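Siderophore periplasmic binding protein (Thermobifida fusca, PDB 5DH0) probably binds ferric siderophores such as fuscachelin outside the cell membrane and hands them on for uptake during iron acquisition. Local coordinates at residues A[104-109]-A[153-158]. Residues are numbered along the deposited sequence; the frame is centred on the assembly and turned at random.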
loop_
_atom_site.group_PDB
_atom_site.type_symbol
_atom_site.label_atom_id
_atom_site.label_comp_id
_atom_site.label_asym_id
_atom_site.label_seq_id
_atom_site.Cartn_x
_atom_site.Cartn_y
_atom_site.Cartn_z
ATOM N N PRO A 104 19.435 45.916 -15.170
ATOM C CA PRO A 104 18.233 45.724 -14.355
ATOM C C PRO A 104 18.121 46.778 -13.281
ATOM O O PRO A 104 19.135 47.370 -12.934
ATOM C CB PRO A 104 18.458 44.346 -13.731
ATOM C CG PRO A 104 19.955 44.271 -13.581
ATOM C CD PRO A 104 20.512 44.980 -14.800
ATOM N N ASP A 105 16.918 47.005 -12.761
ATOM C CA ASP A 105 16.759 47.788 -11.536
ATOM C C ASP A 105 16.394 46.856 -10.375
ATOM O O ASP A 105 16.343 47.275 -9.212
ATOM C CB ASP A 105 15.700 48.893 -11.708
ATOM C CG ASP A 105 14.320 48.355 -12.082
ATOM O OD1 ASP A 105 14.189 47.146 -12.375
ATOM O OD2 ASP A 105 13.356 49.158 -12.107
ATOM N N LEU A 106 16.138 45.591 -10.711
ATOM C CA LEU A 106 15.873 44.571 -9.702
ATOM C C LEU A 106 16.201 43.176 -10.221
ATOM O O LEU A 106 15.750 42.783 -11.301
ATOM C CB LEU A 106 14.419 44.621 -9.254
ATOM C CG LEU A 106 13.999 43.507 -8.293
ATOM C CD1 LEU A 106 14.660 43.630 -6.925
ATOM C CD2 LEU A 106 12.505 43.490 -8.166
ATOM N N ILE A 107 16.977 42.435 -9.438
ATOM C CA ILE A 107 17.299 41.041 -9.719
ATOM C C ILE A 107 16.628 40.125 -8.696
ATOM O O ILE A 107 16.752 40.346 -7.483
ATOM C CB ILE A 107 18.802 40.819 -9.688
ATOM C CG1 ILE A 107 19.488 41.784 -10.652
ATOM C CG2 ILE A 107 19.137 39.376 -10.025
ATOM C CD1 ILE A 107 20.975 41.922 -10.402
ATOM N N ILE A 108 15.910 39.109 -9.175
ATOM C CA ILE A 108 15.198 38.196 -8.273
ATOM C C ILE A 108 15.478 36.708 -8.571
ATOM O O ILE A 108 15.873 36.344 -9.685
ATOM C CB ILE A 108 13.659 38.432 -8.315
ATOM C CG1 ILE A 108 13.084 38.069 -9.679
ATOM C CG2 ILE A 108 13.301 39.862 -7.953
ATOM C CD1 ILE A 108 11.594 37.787 -9.626
ATOM N N GLY A 109 15.284 35.859 -7.560
ATOM C CA GLY A 109 15.357 34.415 -7.735
ATOM C C GLY A 109 15.185 33.588 -6.462
ATOM O O GLY A 109 15.301 34.094 -5.344
ATOM N N ARG A 153 5.160 38.968 -4.395
ATOM C CA ARG A 153 4.848 40.141 -3.601
ATOM C C ARG A 153 5.867 41.232 -3.927
ATOM O O ARG A 153 5.510 42.391 -4.124
ATOM C CB ARG A 153 4.840 39.804 -2.105
ATOM C CG ARG A 153 3.623 39.012 -1.675
ATOM C CD ARG A 153 3.723 38.610 -0.228
ATOM N NE ARG A 153 2.567 37.831 0.199
ATOM C CZ ARG A 153 2.629 36.846 1.088
ATOM N NH1 ARG A 153 3.796 36.526 1.631
ATOM N NH2 ARG A 153 1.537 36.173 1.424
ATOM N N VAL A 154 7.130 40.841 -4.021
ATOM C CA VAL A 154 8.213 41.794 -4.227
ATOM C C VAL A 154 8.130 42.532 -5.571
ATOM O O VAL A 154 8.476 43.706 -5.641
ATOM C CB VAL A 154 9.570 41.082 -4.075
ATOM C CG1 VAL A 154 10.589 41.578 -5.075
ATOM C CG2 VAL A 154 10.075 41.256 -2.656
ATOM N N VAL A 155 7.640 41.880 -6.621
ATOM C CA VAL A 155 7.538 42.550 -7.921
ATOM C C VAL A 155 6.172 43.225 -8.077
ATOM O O VAL A 155 5.813 43.688 -9.167
ATOM C CB VAL A 155 7.771 41.570 -9.124
ATOM C CG1 VAL A 155 9.108 40.843 -8.991
ATOM C CG2 VAL A 155 6.621 40.581 -9.258
ATOM N N GLY A 156 5.405 43.248 -6.988
ATOM C CA GLY A 156 4.145 43.978 -6.929
ATOM C C GLY A 156 2.910 43.189 -7.326
ATOM O O GLY A 156 1.832 43.767 -7.514
ATOM N N ASP A 157 3.056 41.869 -7.438
ATOM C CA ASP A 157 1.972 41.000 -7.890
ATOM C C ASP A 157 1.378 40.201 -6.720
ATOM O O ASP A 157 0.743 39.158 -6.913
ATOM C CB ASP A 157 2.489 40.059 -8.988
ATOM C CG ASP A 157 1.376 39.351 -9.730
ATOM O OD1 ASP A 157 0.314 39.978 -9.951
ATOM O OD2 ASP A 157 1.566 38.164 -10.088
ATOM N N GLY A 158 1.587 40.710 -5.507
ATOM C CA GLY A 158 1.174 40.033 -4.287
ATOM C C GLY A 158 -0.289 39.632 -4.187
ATOM O O GLY A 158 -0.609 38.582 -3.618
#
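Leu106 and Ile108 of strand 106-112 meet Val154 and Val155 at the end of helix 142-154, an apolar seam between the five-stranded parallel sheet of one lobe of this periplasmic binding protein and a helix packed on its face. Residues alternate along a strand, so Leu106 and Ile108 both face the helix end, while Ile107 between them turns to the other face and packs on Ile99 of helix 96-102. Leu106 has an extended chi1 (174°), which sends CD2 out obliquely against Val154, 4.1 Å from its CG1. Leucine's length bridges the gap from the strand, and Leu106 CD2 also lies 4.4 Å from Val155 CG1. Ile108 divides its branches: CG2 lies 4.3 Å from Val154 CG1, and the longer arm carries CD1 to Val155, the two side chains crossing at about a right angle. Ile108, Val154 and Val155 suit this place because their beta-branched methyls spread close to the backbone, and Val155 also touches Ile45 on the adjoining strand. Just beyond, the helix closes in a Schellman motif whose C-prime residue is Gly156; its positive phi (91°) comes easily to a residue without a side chain. Gly156 N donates a hydrogen bond to Arg153 O (3.0 Å), Asp157 N one to a last-turn carbonyl. The closest approach across the seam is methyl to methyl, Ile108 CD1 to Val155 CG1 at 4.0 Å.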